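Local coordinates for DegV family protein (Thermus thermophilus, PDB 2DT8), which binds fatty acids such as palmitic acid and also zinc; its cellular role is not firmly established, at residues 3-11 and 21-29; 207-218 and 272-280. All coordinates share one frame; numbering follows the deposited sequence.

Contact 1: residues 3-11 and 21-29; sequences ITLVTDSTS and LGVRVVPLY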
# COMPACT_ATOMS: atom_id res chain seq x y z
N ILE A 3 -19.02 12.01 -7.38
CA ILE A 3 -18.25 11.36 -6.34
C ILE A 3 -16.77 11.67 -6.52
O ILE A 3 -16.21 11.49 -7.61
CB ILE A 3 -18.46 9.83 -6.38
CG1 ILE A 3 -19.95 9.52 -6.19
CG2 ILE A 3 -17.62 9.14 -5.29
CD1 ILE A 3 -20.33 8.07 -6.38
N THR A 4 -16.15 12.16 -5.46
CA THR A 4 -14.73 12.49 -5.48
C THR A 4 -13.98 11.49 -4.61
O THR A 4 -14.44 11.11 -3.52
CB THR A 4 -14.49 13.93 -4.93
OG1 THR A 4 -15.00 14.88 -5.88
CG2 THR A 4 -13.01 14.19 -4.71
N LEU A 5 -12.83 11.04 -5.11
CA LEU A 5 -11.99 10.10 -4.39
C LEU A 5 -10.91 10.79 -3.58
O LEU A 5 -10.24 11.70 -4.07
CB LEU A 5 -11.28 9.16 -5.36
CG LEU A 5 -12.08 7.99 -5.90
CD1 LEU A 5 -11.40 7.47 -7.16
CD2 LEU A 5 -12.17 6.92 -4.83
N VAL A 6 -10.76 10.33 -2.35
CA VAL A 6 -9.75 10.81 -1.42
C VAL A 6 -9.01 9.58 -0.89
O VAL A 6 -9.60 8.53 -0.69
CB VAL A 6 -10.37 11.55 -0.21
CG1 VAL A 6 -9.29 11.85 0.85
CG2 VAL A 6 -11.04 12.84 -0.67
N THR A 7 -7.70 9.71 -0.74
CA THR A 7 -6.92 8.63 -0.17
C THR A 7 -5.82 9.27 0.67
O THR A 7 -5.81 10.49 0.84
CB THR A 7 -6.33 7.68 -1.27
OG1 THR A 7 -5.73 6.54 -0.65
CG2 THR A 7 -5.28 8.41 -2.12
N ASP A 8 -4.92 8.46 1.23
CA ASP A 8 -3.82 9.01 2.02
C ASP A 8 -2.52 8.75 1.26
O ASP A 8 -2.50 7.98 0.29
CB ASP A 8 -3.80 8.40 3.42
CG ASP A 8 -3.59 6.91 3.40
OD1 ASP A 8 -2.45 6.49 3.15
OD2 ASP A 8 -4.56 6.15 3.64
N SER A 9 -1.44 9.40 1.68
CA SER A 9 -0.17 9.27 0.98
C SER A 9 0.42 7.87 0.93
O SER A 9 1.23 7.58 0.05
CB SER A 9 0.86 10.24 1.57
OG SER A 9 1.21 9.90 2.89
N THR A 10 0.02 6.99 1.84
CA THR A 10 0.57 5.64 1.82
C THR A 10 0.03 4.80 0.67
O THR A 10 0.44 3.65 0.51
CB THR A 10 0.38 4.87 3.17
OG1 THR A 10 -1.00 4.52 3.35
CG2 THR A 10 0.86 5.71 4.34
N SER A 11 -0.88 5.34 -0.13
CA SER A 11 -1.38 4.59 -1.29
C SER A 11 -0.27 4.55 -2.36
O SER A 11 -0.36 3.82 -3.33
CB SER A 11 -2.66 5.23 -1.85
OG SER A 11 -2.50 6.61 -2.11
N LEU A 21 -6.33 12.39 -12.37
CA LEU A 21 -7.55 11.65 -12.06
C LEU A 21 -8.41 12.31 -10.98
O LEU A 21 -9.49 11.82 -10.65
CB LEU A 21 -7.18 10.22 -11.64
CG LEU A 21 -6.52 9.38 -12.74
CD1 LEU A 21 -6.09 8.02 -12.19
CD2 LEU A 21 -7.50 9.21 -13.90
N GLY A 22 -7.93 13.40 -10.41
CA GLY A 22 -8.71 14.10 -9.40
C GLY A 22 -8.74 13.40 -8.05
O GLY A 22 -9.65 13.62 -7.25
N VAL A 23 -7.74 12.57 -7.79
CA VAL A 23 -7.66 11.87 -6.52
C VAL A 23 -6.99 12.84 -5.55
O VAL A 23 -5.90 13.34 -5.83
CB VAL A 23 -6.81 10.59 -6.64
CG1 VAL A 23 -6.56 9.99 -5.26
CG2 VAL A 23 -7.51 9.60 -7.56
N ARG A 24 -7.63 13.12 -4.42
CA ARG A 24 -7.05 14.02 -3.44
C ARG A 24 -6.28 13.19 -2.42
O ARG A 24 -6.73 12.12 -2.02
CB ARG A 24 -8.15 14.85 -2.79
CG ARG A 24 -8.92 15.64 -3.85
CD ARG A 24 -9.97 16.56 -3.26
NE ARG A 24 -10.68 17.26 -4.33
CZ ARG A 24 -11.01 18.54 -4.28
NH1 ARG A 24 -10.68 19.28 -3.22
NH2 ARG A 24 -11.65 19.10 -5.30
N VAL A 25 -5.12 13.67 -2.01
CA VAL A 25 -4.29 12.92 -1.09
C VAL A 25 -4.02 13.64 0.22
O VAL A 25 -3.57 14.79 0.24
CB VAL A 25 -2.94 12.57 -1.76
CG1 VAL A 25 -2.10 11.70 -0.83
CG2 VAL A 25 -3.19 11.85 -3.08
N VAL A 26 -4.30 12.95 1.32
CA VAL A 26 -4.07 13.48 2.66
C VAL A 26 -2.73 12.87 3.09
O VAL A 26 -2.60 11.65 3.15
CB VAL A 26 -5.18 13.04 3.62
CG1 VAL A 26 -4.89 13.55 5.02
CG2 VAL A 26 -6.54 13.56 3.12
N PRO A 27 -1.73 13.70 3.39
CA PRO A 27 -0.43 13.16 3.78
C PRO A 27 -0.27 12.60 5.18
O PRO A 27 -0.94 13.04 6.12
CB PRO A 27 0.51 14.34 3.56
CG PRO A 27 -0.34 15.50 3.94
CD PRO A 27 -1.68 15.17 3.27
N LEU A 28 0.60 11.60 5.29
CA LEU A 28 1.00 11.05 6.57
C LEU A 28 2.41 11.63 6.76
O LEU A 28 2.97 12.25 5.83
CB LEU A 28 1.02 9.52 6.58
CG LEU A 28 -0.33 8.94 7.04
CD1 LEU A 28 -1.32 8.93 5.87
CD2 LEU A 28 -0.14 7.54 7.60
N TYR A 29 2.98 11.44 7.95
CA TYR A 29 4.28 12.02 8.26
C TYR A 29 5.30 11.06 8.81
O TYR A 29 4.96 10.05 9.42
CB TYR A 29 4.10 13.14 9.29
CG TYR A 29 2.98 14.08 8.96
CD1 TYR A 29 1.65 13.76 9.27
CD2 TYR A 29 3.23 15.27 8.29
CE1 TYR A 29 0.60 14.61 8.92
CE2 TYR A 29 2.19 16.13 7.93
CZ TYR A 29 0.89 15.79 8.25
OH TYR A 29 -0.14 16.63 7.90
O HOH W 1 -11.95 12.06 -7.74

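Contact 2: residues 207-218 and 272-280; sequences AREEILKAFRAW and TYGFYAYSL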
# COMPACT_ATOMS: atom_id res chain seq x y z
N ALA A 207 13.69 -17.08 -3.19
CA ALA A 207 12.60 -16.27 -2.68
C ALA A 207 11.64 -15.80 -3.78
O ALA A 207 10.40 -15.86 -3.65
CB ALA A 207 13.12 -15.01 -1.93
N ARG A 208 12.22 -15.37 -4.89
CA ARG A 208 11.40 -14.95 -6.01
C ARG A 208 10.61 -16.13 -6.58
O ARG A 208 9.46 -15.97 -7.00
CB ARG A 208 12.27 -14.32 -7.10
CG ARG A 208 12.96 -13.04 -6.65
CD ARG A 208 13.43 -12.22 -7.84
NE ARG A 208 14.25 -13.01 -8.75
CZ ARG A 208 15.54 -13.27 -8.56
NH1 ARG A 208 16.16 -12.79 -7.49
NH2 ARG A 208 16.21 -14.01 -9.43
N GLU A 209 11.22 -17.32 -6.58
CA GLU A 209 10.55 -18.50 -7.10
C GLU A 209 9.33 -18.85 -6.24
O GLU A 209 8.28 -19.24 -6.74
CB GLU A 209 11.55 -19.66 -7.23
CG GLU A 209 12.71 -19.30 -8.18
CD GLU A 209 13.73 -20.40 -8.38
OE1 GLU A 209 13.91 -21.25 -7.48
OE2 GLU A 209 14.38 -20.41 -9.44
N GLU A 210 9.54 -18.69 -4.96
CA GLU A 210 8.47 -18.97 -4.03
C GLU A 210 7.33 -17.95 -4.13
O GLU A 210 6.15 -18.30 -4.17
CB GLU A 210 8.93 -18.90 -2.50
CG GLU A 210 7.85 -18.87 -1.41
CD GLU A 210 6.85 -20.02 -1.52
OE1 GLU A 210 7.26 -21.13 -1.91
OE2 GLU A 210 5.66 -19.80 -1.20
N ILE A 211 7.68 -16.78 -4.56
CA ILE A 211 6.66 -15.76 -4.69
C ILE A 211 5.87 -16.02 -6.00
O ILE A 211 4.64 -15.96 -6.05
CB ILE A 211 7.23 -14.26 -4.81
CG1 ILE A 211 7.70 -13.79 -3.43
CG2 ILE A 211 6.20 -13.28 -5.39
CD1 ILE A 211 8.47 -12.48 -3.46
N LEU A 212 6.61 -16.51 -7.04
CA LEU A 212 5.94 -16.79 -8.32
C LEU A 212 5.10 -18.08 -8.22
O LEU A 212 4.03 -18.17 -8.84
CB LEU A 212 6.97 -16.91 -9.45
CG LEU A 212 6.39 -16.96 -10.86
CD1 LEU A 212 5.91 -15.58 -11.29
CD2 LEU A 212 7.44 -17.48 -11.82
N LYS A 213 5.54 -18.97 -7.36
CA LYS A 213 4.77 -20.18 -7.12
C LYS A 213 3.42 -19.79 -6.51
O LYS A 213 2.37 -20.27 -6.93
CB LYS A 213 5.53 -21.11 -6.17
CG LYS A 213 4.72 -22.34 -5.74
CD LYS A 213 5.51 -23.21 -4.77
CE LYS A 213 4.67 -24.37 -4.24
NZ LYS A 213 5.44 -25.23 -3.29
N ALA A 214 3.46 -18.92 -5.50
CA ALA A 214 2.24 -18.46 -4.84
C ALA A 214 1.35 -17.71 -5.82
O ALA A 214 0.13 -17.87 -5.82
CB ALA A 214 2.59 -17.56 -3.66
N PHE A 215 1.97 -16.88 -6.65
CA PHE A 215 1.24 -16.09 -7.63
C PHE A 215 0.52 -16.96 -8.65
O PHE A 215 -0.65 -16.72 -8.97
CB PHE A 215 2.18 -15.14 -8.37
CG PHE A 215 1.49 -14.28 -9.38
CD1 PHE A 215 0.48 -13.39 -9.00
CD2 PHE A 215 1.85 -14.34 -10.72
CE1 PHE A 215 -0.15 -12.58 -9.94
CE2 PHE A 215 1.22 -13.52 -11.67
CZ PHE A 215 0.22 -12.65 -11.28
N ARG A 216 1.21 -17.97 -9.18
CA ARG A 216 0.59 -18.85 -10.15
C ARG A 216 -0.61 -19.57 -9.53
O ARG A 216 -1.65 -19.71 -10.18
CB ARG A 216 1.60 -19.88 -10.67
CG ARG A 216 2.60 -19.32 -11.68
CD ARG A 216 3.55 -20.42 -12.14
NE ARG A 216 4.54 -19.95 -13.11
CZ ARG A 216 4.29 -19.74 -14.40
NH1 ARG A 216 3.07 -19.95 -14.89
NH2 ARG A 216 5.26 -19.32 -15.21
N ALA A 217 -0.47 -20.02 -8.29
CA ALA A 217 -1.55 -20.71 -7.59
C ALA A 217 -2.75 -19.77 -7.46
O ALA A 217 -3.89 -20.16 -7.72
CB ALA A 217 -1.09 -21.17 -6.22
N TRP A 218 -2.49 -18.53 -7.05
CA TRP A 218 -3.56 -17.54 -6.90
C TRP A 218 -4.18 -17.15 -8.25
O TRP A 218 -5.40 -16.93 -8.35
CB TRP A 218 -3.01 -16.26 -6.23
CG TRP A 218 -3.99 -15.13 -6.22
CD1 TRP A 218 -4.96 -14.88 -5.29
CD2 TRP A 218 -4.13 -14.12 -7.23
NE1 TRP A 218 -5.70 -13.79 -5.65
CE2 TRP A 218 -5.21 -13.29 -6.84
CE3 TRP A 218 -3.45 -13.82 -8.41
CZ2 TRP A 218 -5.64 -12.21 -7.60
CZ3 TRP A 218 -3.88 -12.74 -9.18
CH2 TRP A 218 -4.96 -11.94 -8.76
N THR A 272 13.25 -3.72 0.51
CA THR A 272 11.90 -4.26 0.42
C THR A 272 11.50 -4.34 -1.05
O THR A 272 11.83 -3.46 -1.84
CB THR A 272 10.88 -3.36 1.17
OG1 THR A 272 11.26 -3.26 2.54
CG2 THR A 272 9.47 -3.95 1.10
N TYR A 273 10.83 -5.42 -1.43
CA TYR A 273 10.36 -5.56 -2.81
C TYR A 273 9.21 -6.56 -2.83
O TYR A 273 9.12 -7.41 -1.95
CB TYR A 273 11.47 -6.02 -3.77
CG TYR A 273 12.02 -7.39 -3.50
CD1 TYR A 273 13.04 -7.59 -2.56
CD2 TYR A 273 11.52 -8.51 -4.18
CE1 TYR A 273 13.55 -8.85 -2.32
CE2 TYR A 273 12.03 -9.78 -3.94
CZ TYR A 273 13.04 -9.94 -3.01
OH TYR A 273 13.54 -11.20 -2.78
N GLY A 274 8.34 -6.44 -3.82
CA GLY A 274 7.23 -7.37 -3.91
C GLY A 274 6.22 -6.73 -4.87
O GLY A 274 6.52 -5.81 -5.61
N PHE A 275 4.99 -7.27 -4.77
CA PHE A 275 3.96 -6.76 -5.65
C PHE A 275 2.55 -7.12 -5.16
O PHE A 275 2.34 -8.09 -4.45
CB PHE A 275 4.04 -7.02 -7.17
CG PHE A 275 3.80 -8.48 -7.45
CD1 PHE A 275 4.83 -9.39 -7.27
CD2 PHE A 275 2.56 -8.90 -7.93
CE1 PHE A 275 4.62 -10.73 -7.56
CE2 PHE A 275 2.36 -10.24 -8.21
CZ PHE A 275 3.38 -11.16 -8.03
N TYR A 276 1.62 -6.23 -5.55
CA TYR A 276 0.24 -6.51 -5.19
C TYR A 276 -0.37 -6.82 -6.55
O TYR A 276 0.17 -6.49 -7.60
CB TYR A 276 -0.40 -5.15 -4.74
CG TYR A 276 -0.67 -5.16 -3.28
CD1 TYR A 276 -1.84 -5.74 -2.80
CD2 TYR A 276 0.22 -4.57 -2.39
CE1 TYR A 276 -2.11 -5.75 -1.44
CE2 TYR A 276 -0.05 -4.57 -1.03
CZ TYR A 276 -1.21 -5.15 -0.55
OH TYR A 276 -1.48 -5.17 0.80
N ALA A 277 -1.53 -7.50 -6.46
CA ALA A 277 -2.21 -7.84 -7.70
C ALA A 277 -3.80 -8.23 -7.60
O ALA A 277 -4.20 -8.60 -6.50
CB ALA A 277 -1.68 -9.09 -8.56
N TYR A 278 -4.61 -8.02 -8.64
CA TYR A 278 -6.02 -8.40 -8.58
C TYR A 278 -6.44 -8.70 -10.00
O TYR A 278 -5.69 -8.44 -10.95
CB TYR A 278 -6.92 -7.31 -7.98
CG TYR A 278 -7.17 -6.11 -8.85
CD1 TYR A 278 -6.29 -5.02 -8.84
CD2 TYR A 278 -8.31 -6.03 -9.66
CE1 TYR A 278 -6.54 -3.90 -9.61
CE2 TYR A 278 -8.56 -4.90 -10.44
CZ TYR A 278 -7.67 -3.84 -10.41
OH TYR A 278 -7.89 -2.73 -11.18
N SER A 279 -7.62 -9.28 -10.16
CA SER A 279 -8.11 -9.62 -11.49
C SER A 279 -9.49 -9.05 -11.72
O SER A 279 -10.17 -8.66 -10.77
CB SER A 279 -8.13 -11.14 -11.68
OG SER A 279 -9.07 -11.74 -10.80
N LEU A 280 -9.90 -9.01 -12.98
CA LEU A 280 -11.21 -8.48 -13.32
C LEU A 280 -11.73 -9.08 -14.61
O LEU A 280 -11.00 -9.88 -15.23
CB LEU A 280 -11.16 -6.95 -13.45
CG LEU A 280 -10.33 -6.34 -14.59
CD1 LEU A 280 -10.67 -4.86 -14.69
CD2 LEU A 280 -8.85 -6.53 -14.36
OXT LEU A 280 -12.88 -8.74 -14.98

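Contact 1: residues 3-11 and 21-29
S9 OG takes part in two hydrogen bonds: L28 N donates to it at 3.0 Å, N-H...O angle 157°, and D39 OD2 forms the second. OG sits between the backbone N and carbonyl carbon of S9 (chi1 67°), which brings it to the backbone N of L28. This side-chain bond extends the parallel ladder of a beta-alpha-beta unit, strand 3-8 and strand 24-32 joined through helix 15-18. R24 N donates to L5 O at 3.0 Å. T7 then uses both of its backbone groups, N to R24 O and O to V26 N, each at 2.9 Å. S9 N closes the ladder on V26 O, though this donor stands above the carbonyl plane. At the other end a water links L5 N to G22 O. Side chains pack on both faces of the pair. On one, V6 CG1 meets V26 CG2 at 4.0 Å, and L28 CD1 presses on D8 CB at 3.5 Å, while D8 OD1 accepts from T10 N in an Asx turn. On the other, T7 CG2 lies 3.7 Å from V23 CG1, and V25 CG1 reaches the backbone of S9. L28 also touches the bound palmitic acid. Strand 82-87 pairs with the far edge of strand 3-8; helix 66-76 packs on the V26 face through F69 and V72, and helix 120-135 on the T7 face through V126.

Contact 2: residues 207-218 and 272-280
I211, F215 and W218 are the bumps of an alpha/beta layer packing in which the 207-218 part of helix 204-219 runs nearly parallel (6°) to strand 273-279, their axes 10.7 Å apart at closest approach. I211 faces the strand at G274, which has no side chain, and is flanked by two aromatics: its CD1 points to Y273 CE2, and its CG2 lies 3.7 Å from F275 CE1. Next along, the F275 ring stands as a ridge with its edge against the face of F215, a T-shaped pair with centroids 5.2 Å apart and planes at 80°. F215 CG is anti to the backbone N (chi1 -179°), which carries the ring out over the strand, where F275 meets one face and F215 CE1 comes within 4.1 Å of A277 CB. With an alanine at F215, the F275 edge would probably lose the face it rests on, and a gap would be likely to open above A277. F275 is also stacked on F229, so the pair continues into the neighbouring strand 225-231. At the N-terminal end of the strand Y273 extends to the helix, its OH 3.9 Å from A207 CB. Farther on, the small A277 also accommodates W218, whose CZ3 is 4.3 Å from A277 CB. The indole extends past this methyl onto the strand backbone, where its CH2 atom stops 3.7 Å from Y278 CA.

Overall arrangement
Contact 1 closes near the start of the chain and contact 2 is completed by its last residues, with their centres 26 Å apart on opposite sides of the chain's centre; their nearest atoms are about 8 Å apart. They belong to different mixed sheets, contact 1 to the one containing strands 3-8, 24-32 and 82-87, contact 2 to the four-stranded one built round strands 273-279 and 225-231. Helix 120-135 lies against both, meeting T7 through V126, and Y276 and Y278 of strand 273-279 through M124. Palmitic acid touches L28 of contact 1 and Y276, which lies on the strand of contact 2 but faces away from its helix, consistent with a fatty-acid site between the two sheet regions.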